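Local coordinates for protein ORF14 (Streptomyces clavuligerus, PDB 2WPX) that probably transfers acetyl or other acyl groups as a tandem GNAT protein of the clavulanic acid pathway, and binds acetyl-CoA, at residues 242-253 with 265-275. Numbering follows the deposited sequence.
Sequences HDATGALAGYTS and LQGMTVVHREH
Tyr251 and Val270 form an antiparallel hydrogen-bonded pair, with Tyr251 N to Val270 O at 3.1 Å and Val270 N to Tyr251 O at 3.0 Å. Backbone bonds continue in both directions: His272 N reaches Ala249 O at 2.8 Å in the same register, whereas Gly267 N reaches Ser253 O at 2.6 Å, one residue out of step. His272 N sits well above the carbonyl plane of Ala249, where the strand is distorted: Ala249 and Gly250 both face Ala240 of the preceding strand, a classic beta bulge.

A side-chain bond joins Thr252 and Thr269, with OG1 to OG1 at 2.9 Å. The two side chains lie side by side and point the same way. In Thr252, OG1 is anti to the backbone N (chi1 -173°), which turns it to the Thr269 hydroxyl. Thr269 OG1 also bonds Lys285 of helix 280-295, and Leu284 and Asn288 of that helix touch Thr252.

At the end away from the hairpin's own turn, His275 packs beside the bulge, next to the turn between strands 234-242 and 247-256. Ala249 CB packs on one face of its ring in a CH-pi contact, 3.9 Å from the centroid. The His275 ring meets the His242 ring obliquely, its CE1 lying over a face of His242, 3.4 Å from CG. Water 1 links His275 NE2 to Thr245 OG1, which also bonds His242 ND1. Tyr180 OH bonds His275 ND1, so both ring nitrogens have partners and the ring's rotation is probably fixed.

Segments 247-253 and 265-271 run antiparallel, their axes at 174°. They belong to the beta hairpin of strands 247-256 and 263-271, consistent with the beta3-beta4 hairpin of a GNAT fold, its second strand leading to the helix that follows beta4.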
loop_
_atom_site.group_PDB
_atom_site.type_symbol
_atom_site.label_atom_id
_atom_site.label_comp_id
_atom_site.label_asym_id
_atom_site.label_seq_id
_atom_site.Cartn_x
_atom_site.Cartn_y
_atom_site.Cartn_z
ATOM N N HIS A 242 17.886 -14.392 16.756
ATOM C CA HIS A 242 18.085 -15.101 18.022
ATOM C C HIS A 242 19.333 -15.979 17.984
ATOM O O HIS A 242 19.317 -17.060 17.384
ATOM C CB HIS A 242 16.828 -15.884 18.417
ATOM C CG HIS A 242 16.929 -16.577 19.756
ATOM N ND1 HIS A 242 16.986 -17.955 19.887
ATOM C CD2 HIS A 242 16.961 -16.079 21.025
ATOM C CE1 HIS A 242 17.049 -18.271 21.176
ATOM N NE2 HIS A 242 17.064 -17.154 21.882
ATOM N N ASP A 243 20.418 -15.540 18.656
ATOM C CA ASP A 243 21.731 -16.204 18.487
ATOM C C ASP A 243 21.705 -17.719 18.740
ATOM O O ASP A 243 22.339 -18.488 18.013
ATOM C CB ASP A 243 22.859 -15.554 19.306
ATOM C CG ASP A 243 22.924 -13.999 19.147
ATOM O OD1 ASP A 243 23.397 -13.355 20.116
ATOM O OD2 ASP A 243 22.553 -13.409 18.100
ATOM N N ALA A 244 20.998 -18.162 19.764
ATOM C CA ALA A 244 21.153 -19.560 20.134
ATOM C C ALA A 244 20.618 -20.505 19.056
ATOM O O ALA A 244 21.115 -21.617 18.932
ATOM C CB ALA A 244 20.476 -19.867 21.518
ATOM N N THR A 245 19.606 -20.060 18.303
ATOM C CA THR A 245 18.943 -20.904 17.330
ATOM C C THR A 245 19.132 -20.387 15.896
ATOM O O THR A 245 18.736 -21.040 14.929
ATOM C CB THR A 245 17.423 -20.971 17.608
ATOM O OG1 THR A 245 16.865 -19.651 17.508
ATOM C CG2 THR A 245 17.126 -21.615 18.973
ATOM N N GLY A 246 19.712 -19.197 15.763
ATOM C CA GLY A 246 19.708 -18.420 14.474
ATOM C C GLY A 246 18.385 -18.108 13.760
ATOM O O GLY A 246 18.365 -17.686 12.620
ATOM N N ALA A 247 17.256 -18.357 14.380
ATOM C CA ALA A 247 16.024 -17.975 13.742
ATOM C C ALA A 247 15.969 -16.454 13.716
ATOM O O ALA A 247 16.407 -15.754 14.666
ATOM C CB ALA A 247 14.805 -18.533 14.538
ATOM N N LEU A 248 15.378 -15.958 12.640
ATOM C CA LEU A 248 15.005 -14.561 12.519
ATOM C C LEU A 248 13.786 -14.309 13.368
ATOM O O LEU A 248 12.697 -14.685 13.014
ATOM C CB LEU A 248 14.747 -14.188 11.073
ATOM C CG LEU A 248 14.380 -12.744 10.820
ATOM C CD1 LEU A 248 15.620 -11.966 10.894
ATOM C CD2 LEU A 248 13.825 -12.736 9.399
ATOM N N ALA A 249 14.016 -13.672 14.512
ATOM C CA ALA A 249 13.025 -13.498 15.541
ATOM C C ALA A 249 12.077 -12.350 15.167
ATOM O O ALA A 249 10.946 -12.238 15.682
ATOM C CB ALA A 249 13.745 -13.238 16.879
ATOM N N GLY A 250 12.524 -11.493 14.256
ATOM C CA GLY A 250 11.735 -10.346 13.874
ATOM C C GLY A 250 12.348 -9.520 12.768
ATOM O O GLY A 250 13.580 -9.559 12.524
ATOM N N TYR A 251 11.486 -8.749 12.105
ATOM C CA TYR A 251 11.983 -7.764 11.208
ATOM C C TYR A 251 10.951 -6.740 10.777
ATOM O O TYR A 251 9.773 -6.846 11.087
ATOM C CB TYR A 251 12.626 -8.457 10.027
ATOM C CG TYR A 251 11.788 -8.466 8.823
ATOM C CD1 TYR A 251 10.543 -9.029 8.835
ATOM C CD2 TYR A 251 12.256 -7.922 7.654
ATOM C CE1 TYR A 251 9.764 -9.014 7.697
ATOM C CE2 TYR A 251 11.507 -7.928 6.525
ATOM C CZ TYR A 251 10.258 -8.456 6.557
ATOM O OH TYR A 251 9.526 -8.441 5.402
ATOM N N THR A 252 11.411 -5.750 10.047
ATOM C CA THR A 252 10.616 -4.612 9.748
ATOM C C THR A 252 11.229 -3.890 8.548
ATOM O O THR A 252 12.382 -4.118 8.216
ATOM C CB THR A 252 10.552 -3.673 10.983
ATOM O OG1 THR A 252 9.620 -2.626 10.733
ATOM C CG2 THR A 252 11.895 -3.052 11.270
ATOM N N SER A 253 10.464 -3.028 7.891
ATOM C CA SER A 253 10.953 -2.289 6.717
ATOM C C SER A 253 10.291 -0.919 6.534
ATOM O O SER A 253 9.120 -0.732 6.886
ATOM C CB SER A 253 10.663 -3.089 5.449
ATOM O OG SER A 253 9.291 -3.404 5.456
ATOM N N LEU A 265 7.382 5.355 3.818
ATOM C CA LEU A 265 6.318 4.394 4.163
ATOM C C LEU A 265 6.898 3.326 5.110
ATOM O O LEU A 265 7.916 2.730 4.826
ATOM C CB LEU A 265 5.701 3.833 2.878
ATOM C CG LEU A 265 4.538 2.846 2.805
ATOM C CD1 LEU A 265 4.903 1.504 3.416
ATOM C CD2 LEU A 265 3.235 3.405 3.421
ATOM N N GLN A 266 6.286 3.150 6.274
ATOM C CA GLN A 266 6.688 2.085 7.194
ATOM C C GLN A 266 5.878 0.898 6.891
ATOM O O GLN A 266 4.657 0.965 6.909
ATOM C CB GLN A 266 6.461 2.479 8.654
ATOM C CG GLN A 266 6.913 1.410 9.676
ATOM C CD GLN A 266 6.738 1.877 11.120
ATOM O OE1 GLN A 266 7.667 2.455 11.698
ATOM N NE2 GLN A 266 5.536 1.648 11.710
ATOM N N GLY A 267 6.542 -0.213 6.596
ATOM C CA GLY A 267 5.812 -1.444 6.259
ATOM C C GLY A 267 5.619 -2.337 7.484
ATOM O O GLY A 267 5.826 -1.918 8.624
ATOM N N MET A 268 5.243 -3.582 7.267
ATOM C CA MET A 268 4.970 -4.438 8.407
ATOM C C MET A 268 6.171 -4.734 9.337
ATOM O O MET A 268 7.313 -4.865 8.903
ATOM C CB MET A 268 4.232 -5.715 7.980
ATOM C CG MET A 268 4.822 -6.394 6.716
ATOM S SD MET A 268 3.897 -7.903 6.254
ATOM C CE MET A 268 2.843 -7.286 4.915
ATOM N N THR A 269 5.893 -4.780 10.631
ATOM C CA THR A 269 6.842 -5.299 11.579
ATOM C C THR A 269 6.257 -6.595 12.023
ATOM O O THR A 269 5.138 -6.610 12.517
ATOM C CB THR A 269 6.958 -4.349 12.780
ATOM O OG1 THR A 269 7.257 -3.025 12.289
ATOM C CG2 THR A 269 8.061 -4.793 13.759
ATOM N N VAL A 270 6.974 -7.690 11.807
ATOM C CA VAL A 270 6.489 -8.984 12.237
ATOM C C VAL A 270 7.443 -9.605 13.260
ATOM O O VAL A 270 8.634 -9.626 13.062
ATOM C CB VAL A 270 6.337 -9.903 11.057
ATOM C CG1 VAL A 270 5.654 -11.146 11.477
ATOM C CG2 VAL A 270 5.491 -9.234 9.998
ATOM N N VAL A 271 6.912 -10.114 14.363
ATOM C CA VAL A 271 7.738 -10.746 15.370
ATOM C C VAL A 271 7.377 -12.218 15.412
ATOM O O VAL A 271 6.229 -12.553 15.577
ATOM C CB VAL A 271 7.578 -10.065 16.778
ATOM C CG1 VAL A 271 8.428 -10.756 17.817
ATOM C CG2 VAL A 271 7.945 -8.571 16.716
ATOM N N HIS A 272 8.366 -13.099 15.264
ATOM C CA HIS A 272 8.174 -14.542 15.377
ATOM C C HIS A 272 7.452 -14.936 16.680
ATOM O O HIS A 272 7.807 -14.453 17.757
ATOM C CB HIS A 272 9.544 -15.225 15.301
ATOM C CG HIS A 272 9.515 -16.712 15.488
ATOM N ND1 HIS A 272 10.235 -17.573 14.682
ATOM C CD2 HIS A 272 8.895 -17.490 16.409
ATOM C CE1 HIS A 272 10.052 -18.813 15.092
ATOM N NE2 HIS A 272 9.237 -18.790 16.136
ATOM N N ARG A 273 6.471 -15.845 16.559
ATOM C CA ARG A 273 5.617 -16.278 17.666
ATOM C C ARG A 273 6.387 -16.784 18.907
ATOM O O ARG A 273 5.940 -16.535 20.029
ATOM C CB ARG A 273 4.548 -17.325 17.228
ATOM C CG ARG A 273 5.115 -18.727 16.908
ATOM C CD ARG A 273 4.029 -19.798 16.796
ATOM N NE ARG A 273 4.540 -20.956 16.060
ATOM C CZ ARG A 273 3.984 -22.167 16.030
ATOM N NH1 ARG A 273 2.876 -22.425 16.710
ATOM N NH2 ARG A 273 4.552 -23.144 15.320
ATOM N N GLU A 274 7.502 -17.498 18.720
ATOM C CA GLU A 274 8.360 -17.900 19.866
ATOM C C GLU A 274 9.247 -16.774 20.425
ATOM O O GLU A 274 10.090 -17.029 21.270
ATOM C CB GLU A 274 9.257 -19.105 19.518
ATOM C CG GLU A 274 8.574 -20.201 18.724
ATOM C CD GLU A 274 9.478 -21.373 18.529
ATOM O OE1 GLU A 274 9.736 -21.741 17.387
ATOM O OE2 GLU A 274 9.975 -21.929 19.523
ATOM N N HIS A 275 9.083 -15.543 19.948
ATOM C CA HIS A 275 9.902 -14.460 20.457
ATOM C C HIS A 275 9.120 -13.213 20.864
ATOM O O HIS A 275 9.630 -12.088 20.784
ATOM C CB HIS A 275 11.016 -14.148 19.463
ATOM C CG HIS A 275 11.902 -15.328 19.211
ATOM N ND1 HIS A 275 13.026 -15.591 19.965
ATOM C CD2 HIS A 275 11.797 -16.346 18.325
ATOM C CE1 HIS A 275 13.581 -16.719 19.550
ATOM N NE2 HIS A 275 12.859 -17.194 18.547
HETATM O O HOH W 1 13.761 -19.627 17.805
#